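Local coordinates for 457aa long hypothetical protein (Pyrococcus horikoshii, PDB 2CSU) that is of unknown function but combines a Rossmann-type domain of the CoA-binding family with two domains of succinyl-CoA ligase-like families, at residues A[364-378]-A[404-416]. Sequence-based numbering, arbitrary orientation.
Sequences LQDPNVDMLIAICVV and KPVLAMFMAGYVS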
loop_
_atom_site.group_PDB
_atom_site.type_symbol
_atom_site.label_atom_id
_atom_site.label_comp_id
_atom_site.label_asym_id
_atom_site.label_seq_id
_atom_site.Cartn_x
_atom_site.Cartn_y
_atom_site.Cartn_z
ATOM N N LEU A 364 -21.208 -16.696 -9.952
ATOM C CA LEU A 364 -20.944 -17.807 -9.035
ATOM C C LEU A 364 -21.750 -19.062 -9.394
ATOM O O LEU A 364 -21.427 -20.162 -8.953
ATOM C CB LEU A 364 -21.263 -17.396 -7.591
ATOM C CG LEU A 364 -20.339 -16.395 -6.885
ATOM C CD1 LEU A 364 -20.970 -15.955 -5.585
ATOM C CD2 LEU A 364 -18.977 -17.019 -6.623
ATOM N N GLN A 365 -22.803 -18.895 -10.188
ATOM C CA GLN A 365 -23.635 -20.028 -10.583
ATOM C C GLN A 365 -23.174 -20.641 -11.899
ATOM O O GLN A 365 -23.493 -21.795 -12.211
ATOM C CB GLN A 365 -25.104 -19.601 -10.687
ATOM C CG GLN A 365 -25.854 -19.669 -9.365
ATOM C CD GLN A 365 -27.242 -19.038 -9.431
ATOM O OE1 GLN A 365 -27.913 -18.896 -8.409
ATOM N NE2 GLN A 365 -27.672 -18.650 -10.635
ATOM N N ASP A 366 -22.422 -19.869 -12.676
ATOM C CA ASP A 366 -21.923 -20.374 -13.944
ATOM C C ASP A 366 -20.971 -21.515 -13.623
ATOM O O ASP A 366 -20.036 -21.363 -12.837
ATOM C CB ASP A 366 -21.200 -19.274 -14.720
ATOM C CG ASP A 366 -20.992 -19.628 -16.180
ATOM O OD1 ASP A 366 -20.100 -20.446 -16.476
ATOM O OD2 ASP A 366 -21.729 -19.089 -17.036
ATOM N N PRO A 367 -21.205 -22.687 -14.226
ATOM C CA PRO A 367 -20.374 -23.872 -14.006
ATOM C C PRO A 367 -18.917 -23.738 -14.433
ATOM O O PRO A 367 -18.097 -24.583 -14.086
ATOM C CB PRO A 367 -21.105 -24.950 -14.802
ATOM C CG PRO A 367 -21.676 -24.159 -15.958
ATOM C CD PRO A 367 -22.236 -22.949 -15.246
ATOM N N ASN A 368 -18.585 -22.692 -15.180
ATOM C CA ASN A 368 -17.206 -22.517 -15.634
ATOM C C ASN A 368 -16.388 -21.561 -14.782
ATOM O O ASN A 368 -15.209 -21.339 -15.052
ATOM C CB ASN A 368 -17.175 -22.045 -17.090
ATOM C CG ASN A 368 -17.655 -23.110 -18.055
ATOM O OD1 ASN A 368 -17.284 -24.275 -17.946
ATOM N ND2 ASN A 368 -18.481 -22.710 -19.015
ATOM N N VAL A 369 -17.016 -20.987 -13.764
ATOM C CA VAL A 369 -16.331 -20.060 -12.873
ATOM C C VAL A 369 -15.854 -20.813 -11.637
ATOM O O VAL A 369 -16.643 -21.473 -10.956
ATOM C CB VAL A 369 -17.266 -18.906 -12.440
ATOM C CG1 VAL A 369 -16.544 -17.979 -11.467
ATOM C CG2 VAL A 369 -17.719 -18.118 -13.671
ATOM N N ASP A 370 -14.557 -20.727 -11.357
ATOM C CA ASP A 370 -13.979 -21.396 -10.196
ATOM C C ASP A 370 -13.724 -20.389 -9.080
ATOM O O ASP A 370 -13.670 -20.747 -7.903
ATOM C CB ASP A 370 -12.665 -22.066 -10.586
ATOM C CG ASP A 370 -12.864 -23.166 -11.605
ATOM O OD1 ASP A 370 -11.956 -23.386 -12.437
ATOM O OD2 ASP A 370 -13.937 -23.809 -11.556
HETATM N N MSE A 371 -13.571 -19.130 -9.469
HETATM C CA MSE A 371 -13.302 -18.069 -8.519
HETATM C C MSE A 371 -13.914 -16.758 -9.010
HETATM O O MSE A 371 -13.970 -16.508 -10.205
HETATM C CB MSE A 371 -11.785 -17.926 -8.347
HETATM C CG MSE A 371 -11.349 -17.110 -7.140
HETATM SE SE MSE A 371 -9.603 -17.376 -6.766
HETATM C CE MSE A 371 -8.972 -16.151 -7.588
ATOM N N LEU A 372 -14.374 -15.929 -8.083
ATOM C CA LEU A 372 -14.974 -14.650 -8.434
ATOM C C LEU A 372 -14.205 -13.497 -7.791
ATOM O O LEU A 372 -14.023 -13.456 -6.576
ATOM C CB LEU A 372 -16.442 -14.625 -7.980
ATOM C CG LEU A 372 -17.337 -13.421 -8.300
ATOM C CD1 LEU A 372 -17.475 -13.302 -9.810
ATOM C CD2 LEU A 372 -18.699 -13.573 -7.691
ATOM N N ILE A 373 -13.737 -12.573 -8.617
ATOM C CA ILE A 373 -13.090 -11.342 -8.166
ATOM C C ILE A 373 -13.993 -10.117 -8.355
ATOM O O ILE A 373 -14.323 -9.715 -9.462
ATOM C CB ILE A 373 -11.792 -11.163 -8.955
ATOM C CG1 ILE A 373 -10.750 -12.182 -8.485
ATOM C CG2 ILE A 373 -11.217 -9.753 -8.712
ATOM C CD1 ILE A 373 -9.397 -11.993 -9.174
ATOM N N ALA A 374 -14.423 -9.548 -7.214
ATOM C CA ALA A 374 -15.274 -8.356 -7.296
ATOM C C ALA A 374 -14.474 -7.047 -7.168
ATOM O O ALA A 374 -13.841 -6.764 -6.161
ATOM C CB ALA A 374 -16.317 -8.441 -6.179
ATOM N N ILE A 375 -14.502 -6.248 -8.257
ATOM C CA ILE A 375 -13.787 -4.966 -8.258
ATOM C C ILE A 375 -14.759 -3.774 -8.247
ATOM O O ILE A 375 -15.680 -3.672 -9.053
ATOM C CB ILE A 375 -12.921 -4.911 -9.523
ATOM C CG1 ILE A 375 -11.897 -6.051 -9.516
ATOM C CG2 ILE A 375 -12.148 -3.577 -9.578
ATOM C CD1 ILE A 375 -11.086 -6.111 -10.813
ATOM N N CYS A 376 -14.558 -2.859 -7.275
ATOM C CA CYS A 376 -15.474 -1.752 -7.210
ATOM C C CYS A 376 -14.749 -0.477 -6.826
ATOM O O CYS A 376 -14.185 -0.338 -5.750
ATOM C CB CYS A 376 -16.513 -2.063 -6.137
ATOM S SG CYS A 376 -17.602 -0.655 -5.814
ATOM N N VAL A 377 -14.718 0.446 -7.788
ATOM C CA VAL A 377 -14.471 1.808 -7.392
ATOM C C VAL A 377 -15.747 2.357 -6.745
ATOM O O VAL A 377 -16.833 2.335 -7.315
ATOM C CB VAL A 377 -14.113 2.605 -8.640
ATOM C CG1 VAL A 377 -13.796 4.043 -8.244
ATOM C CG2 VAL A 377 -12.900 1.992 -9.313
ATOM N N VAL A 378 -15.610 2.767 -5.473
ATOM C CA VAL A 378 -16.789 3.219 -4.748
ATOM C C VAL A 378 -17.253 4.599 -5.220
ATOM O O VAL A 378 -16.554 5.600 -5.119
ATOM C CB VAL A 378 -16.464 3.242 -3.255
ATOM C CG1 VAL A 378 -17.638 3.846 -2.478
ATOM C CG2 VAL A 378 -16.228 1.828 -2.765
ATOM N N LYS A 404 -17.053 -21.743 -3.764
ATOM C CA LYS A 404 -16.135 -21.053 -4.653
ATOM C C LYS A 404 -15.566 -19.818 -3.980
ATOM O O LYS A 404 -16.301 -18.955 -3.509
ATOM C CB LYS A 404 -16.829 -20.667 -5.962
ATOM C CG LYS A 404 -17.294 -21.863 -6.796
ATOM C CD LYS A 404 -18.195 -21.404 -7.929
ATOM C CE LYS A 404 -18.762 -22.575 -8.724
ATOM N NZ LYS A 404 -19.399 -22.069 -9.990
ATOM N N PRO A 405 -14.237 -19.717 -3.934
ATOM C CA PRO A 405 -13.595 -18.564 -3.305
ATOM C C PRO A 405 -14.031 -17.250 -3.946
ATOM O O PRO A 405 -14.208 -17.165 -5.164
ATOM C CB PRO A 405 -12.108 -18.851 -3.511
ATOM C CG PRO A 405 -12.088 -19.599 -4.813
ATOM C CD PRO A 405 -13.252 -20.548 -4.651
ATOM N N VAL A 406 -14.213 -16.232 -3.111
ATOM C CA VAL A 406 -14.570 -14.900 -3.575
ATOM C C VAL A 406 -13.587 -13.854 -3.053
ATOM O O VAL A 406 -13.330 -13.734 -1.862
ATOM C CB VAL A 406 -15.980 -14.590 -3.078
ATOM C CG1 VAL A 406 -16.359 -13.162 -3.465
ATOM C CG2 VAL A 406 -16.973 -15.555 -3.695
ATOM N N LEU A 407 -12.988 -13.115 -4.002
ATOM C CA LEU A 407 -12.057 -12.065 -3.616
ATOM C C LEU A 407 -12.585 -10.690 -4.018
ATOM O O LEU A 407 -13.297 -10.526 -5.000
ATOM C CB LEU A 407 -10.726 -12.335 -4.315
ATOM C CG LEU A 407 -10.141 -13.696 -3.934
ATOM C CD1 LEU A 407 -8.782 -13.955 -4.588
ATOM C CD2 LEU A 407 -9.930 -13.844 -2.426
ATOM N N ALA A 408 -12.247 -9.687 -3.192
ATOM C CA ALA A 408 -12.706 -8.340 -3.487
ATOM C C ALA A 408 -11.539 -7.365 -3.629
ATOM O O ALA A 408 -10.512 -7.469 -2.971
ATOM C CB ALA A 408 -13.635 -7.889 -2.357
HETATM N N MSE A 409 -11.708 -6.430 -4.578
HETATM C CA MSE A 409 -10.777 -5.321 -4.664
HETATM C C MSE A 409 -11.528 -4.000 -4.761
HETATM O O MSE A 409 -12.118 -3.664 -5.780
HETATM C CB MSE A 409 -9.910 -5.520 -5.909
HETATM C CG MSE A 409 -8.595 -4.741 -5.836
HETATM SE SE MSE A 409 -8.466 -3.501 -7.132
HETATM C CE MSE A 409 -8.292 -2.057 -6.075
ATOM N N PHE A 410 -11.532 -3.275 -3.630
ATOM C CA PHE A 410 -12.327 -2.055 -3.565
ATOM C C PHE A 410 -11.455 -0.799 -3.515
ATOM O O PHE A 410 -10.415 -0.749 -2.871
ATOM C CB PHE A 410 -13.202 -2.129 -2.315
ATOM C CG PHE A 410 -14.528 -2.742 -2.655
ATOM C CD1 PHE A 410 -14.573 -3.961 -3.318
ATOM C CD2 PHE A 410 -15.699 -2.097 -2.290
ATOM C CE1 PHE A 410 -15.799 -4.539 -3.613
ATOM C CE2 PHE A 410 -16.926 -2.684 -2.588
ATOM C CZ PHE A 410 -16.981 -3.906 -3.248
HETATM N N MSE A 411 -11.902 0.233 -4.257
HETATM C CA MSE A 411 -11.159 1.486 -4.271
HETATM C C MSE A 411 -12.082 2.686 -4.045
HETATM O O MSE A 411 -13.153 2.804 -4.625
HETATM C CB MSE A 411 -10.469 1.616 -5.630
HETATM C CG MSE A 411 -9.329 0.611 -5.808
HETATM SE SE MSE A 411 -8.590 0.700 -7.445
HETATM C CE MSE A 411 -7.952 2.379 -7.337
ATOM N N ALA A 412 -11.653 3.583 -3.138
ATOM C CA ALA A 412 -10.381 3.376 -2.458
ATOM C C ALA A 412 -10.156 4.429 -1.371
ATOM O O ALA A 412 -10.999 5.272 -1.093
ATOM C CB ALA A 412 -9.265 3.460 -3.502
ATOM N N GLY A 413 -8.983 4.335 -0.718
ATOM C CA GLY A 413 -8.668 5.295 0.333
ATOM C C GLY A 413 -9.778 5.355 1.385
ATOM O O GLY A 413 -10.299 4.348 1.844
ATOM N N TYR A 414 -10.110 6.592 1.795
ATOM C CA TYR A 414 -11.160 6.756 2.791
ATOM C C TYR A 414 -12.507 6.250 2.273
ATOM O O TYR A 414 -13.264 5.596 2.978
ATOM C CB TYR A 414 -11.257 8.243 3.138
ATOM C CG TYR A 414 -10.010 8.685 3.817
ATOM C CD1 TYR A 414 -9.483 7.930 4.861
ATOM C CD2 TYR A 414 -9.374 9.862 3.426
ATOM C CE1 TYR A 414 -8.327 8.345 5.506
ATOM C CE2 TYR A 414 -8.223 10.282 4.077
ATOM C CZ TYR A 414 -7.704 9.533 5.116
ATOM O OH TYR A 414 -6.557 9.944 5.767
ATOM N N VAL A 415 -12.848 6.636 1.049
ATOM C CA VAL A 415 -14.146 6.342 0.440
ATOM C C VAL A 415 -14.537 4.864 0.495
ATOM O O VAL A 415 -15.722 4.524 0.581
ATOM C CB VAL A 415 -14.145 6.778 -1.042
ATOM C CG1 VAL A 415 -15.515 6.555 -1.664
ATOM C CG2 VAL A 415 -13.712 8.222 -1.168
ATOM N N SER A 416 -13.545 3.981 0.442
ATOM C CA SER A 416 -13.807 2.545 0.441
ATOM C C SER A 416 -13.661 1.813 1.780
ATOM O O SER A 416 -13.910 0.617 1.866
ATOM C CB SER A 416 -12.903 1.883 -0.606
ATOM O OG SER A 416 -11.542 1.939 -0.214
#
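Lys-404 sends an extended side chain alongside the loop that follows helix 353-365, where its NZ donates to two backbone carbonyls. Val-369 O receives Lys-404 NZ in the carbonyl plane at 3.0 Å, whereas at Leu-364 O, also 3.0 Å away, NZ stands well above the plane of the Leu-364 carbonyl; the two bonds link the last turn of helix 353-365 to the loop leading into strand 371-377. The Pro-405 ring crosses Met-371, a selenomethionine, at about a right angle, tightly, with CG of one 3.5 Å from CG of the other. Val-406 turns CG2 to Leu-364 CD2 (3.8 Å), while Leu-407 CD1 meets the bent end of Met-371 on the sheet face covered by helix 434-450. From Pro-405 to Met-411 seven backbone hydrogen bonds join the strands, whose directions differ by 15°: this is the parallel pair of a beta-alpha-beta unit, connected through helix 388-400, within the ligase-CoA domain. Strand 295-300 pairs with the other edge of 371-377. Met-409 CB rests against Ile-375 CG1. Cys-376 CB lies over one face of the Phe-410 ring, 3.5 Å from its centroid and 14° off the normal, a CH-pi contact; chi1 of 173° puts SG anti to the backbone N, where it meets the ring obliquely near CE2, a sulfur-aromatic contact. Beyond Met-411, whose O accepts from Val-378 N at 2.6 Å, the chain loops back until Val-415 CG1 touches Val-378 CG1 at 3.5 Å, and Val-415 also packs on Tyr-167 of the second subunit.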